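Side-chain contact in protein CLPV1 (Pseudomonas aeruginosa, PDB 4UQW), which is a Clp-family ATPase that probably disassembles the contracted sheath of the bacterial type VI secretion system, represented here by its N-terminal domain: residues L69-D72 with L73-L77. Residues are numbered along the deposited sequence; the frame is centred on the assembly and turned at random.
Sequences LAKD and LTEAL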
# COMPACT_ATOMS: atom_id res chain seq x y z
N LEU A 69 -7.02 -8.15 10.72
CA LEU A 69 -6.72 -7.36 9.55
C LEU A 69 -7.13 -8.14 8.32
O LEU A 69 -7.75 -7.57 7.42
CB LEU A 69 -5.19 -6.98 9.51
CG LEU A 69 -4.78 -6.27 8.22
CD1 LEU A 69 -5.62 -5.02 8.05
CD2 LEU A 69 -3.25 -5.99 8.36
N ALA A 70 -6.80 -9.44 8.29
CA ALA A 70 -7.15 -10.25 7.11
C ALA A 70 -8.68 -10.29 6.90
O ALA A 70 -9.18 -10.15 5.78
CB ALA A 70 -6.61 -11.65 7.26
N LYS A 71 -9.41 -10.44 8.01
CA LYS A 71 -10.87 -10.48 7.99
C LYS A 71 -11.40 -9.14 7.44
O LYS A 71 -12.34 -9.07 6.60
CB LYS A 71 -11.43 -10.75 9.39
CG LYS A 71 -12.93 -10.79 9.50
CD LYS A 71 -13.29 -11.15 10.93
CE LYS A 71 -14.77 -11.39 11.11
NZ LYS A 71 -15.51 -10.14 10.83
N ASP A 72 -10.86 -8.04 7.97
CA ASP A 72 -11.33 -6.75 7.55
C ASP A 72 -11.04 -6.48 6.07
O ASP A 72 -11.90 -5.88 5.38
CB ASP A 72 -10.66 -5.65 8.40
CG ASP A 72 -11.20 -5.61 9.85
OD1 ASP A 72 -12.29 -6.19 10.15
OD2 ASP A 72 -10.53 -5.04 10.74
N LEU A 73 -9.86 -6.85 5.58
CA LEU A 73 -9.54 -6.58 4.18
C LEU A 73 -10.41 -7.42 3.28
O LEU A 73 -10.88 -6.91 2.22
CB LEU A 73 -8.06 -6.86 3.88
CG LEU A 73 -7.10 -5.93 4.64
CD1 LEU A 73 -5.67 -6.35 4.24
CD2 LEU A 73 -7.34 -4.46 4.30
N THR A 74 -10.66 -8.67 3.64
CA THR A 74 -11.54 -9.56 2.86
C THR A 74 -12.93 -8.98 2.77
O THR A 74 -13.58 -8.92 1.70
CB THR A 74 -11.61 -10.96 3.47
OG1 THR A 74 -10.34 -11.59 3.35
CG2 THR A 74 -12.69 -11.76 2.77
N GLU A 75 -13.44 -8.53 3.92
CA GLU A 75 -14.77 -7.93 3.92
C GLU A 75 -14.85 -6.63 3.09
O GLU A 75 -15.82 -6.44 2.31
CB GLU A 75 -15.25 -7.72 5.37
CG GLU A 75 -15.43 -9.10 6.03
CD GLU A 75 -15.96 -9.03 7.46
OE1 GLU A 75 -16.22 -7.89 7.90
OE2 GLU A 75 -16.12 -10.12 8.11
N ALA A 76 -13.82 -5.76 3.17
CA ALA A 76 -13.79 -4.56 2.33
C ALA A 76 -13.76 -4.93 0.85
O ALA A 76 -14.42 -4.29 0.03
CB ALA A 76 -12.55 -3.70 2.70
N LEU A 77 -12.96 -5.94 0.49
CA LEU A 77 -12.91 -6.38 -0.92
C LEU A 77 -14.28 -6.83 -1.39
O LEU A 77 -14.71 -6.50 -2.51
CB LEU A 77 -11.94 -7.54 -1.09
CG LEU A 77 -10.50 -7.12 -1.09
CD1 LEU A 77 -9.66 -8.40 -0.87
CD2 LEU A 77 -10.11 -6.43 -2.38
O HOH W 1 -14.74 -5.58 8.67
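Lys71 and Glu75, one turn apart on the outer face of helix 66-79, join in a salt bridge, NZ to OE2 at 2.8 Å. The ammonium meets OE2 on its syn side, 33° out of the carboxylate plane. Lys71 runs extended as far as CE and then bends at its last torsion (chi4 -63°), which turns NZ onto the acid; Lys71 CG also passes 3.5 Å from Glu75 OE2. The other oxygen, OE1, pairs with Arg79 a turn further on, so each oxygen of Glu75 has a basic partner, which would probably offset the like charge of Asp72, whose OD1 lies 4.8 Å from Glu75 OE1. A water 2.9 Å from Asp72 OD1 and 2.8 Å from Glu75 OE1 may bridge the two acids, though its protons have other acceptors in reach, while Asp72 OD2 is hydrogen-bonded to Ser137. On the buried face Leu69 CD1 lies against Leu73 CG at 3.8 Å; Leu69 reaches on to Phe140, and Leu73 to Leu48 and Leu136. Backbone bonds tie Leu73, Thr74, Glu75 and Ala76 N to the carbonyls four residues earlier. Leucines inside and charged residues outside make an amphipathic surface helix, here with an i to i+4 Lys-Glu bridge, in the helical Clp N-terminal domain.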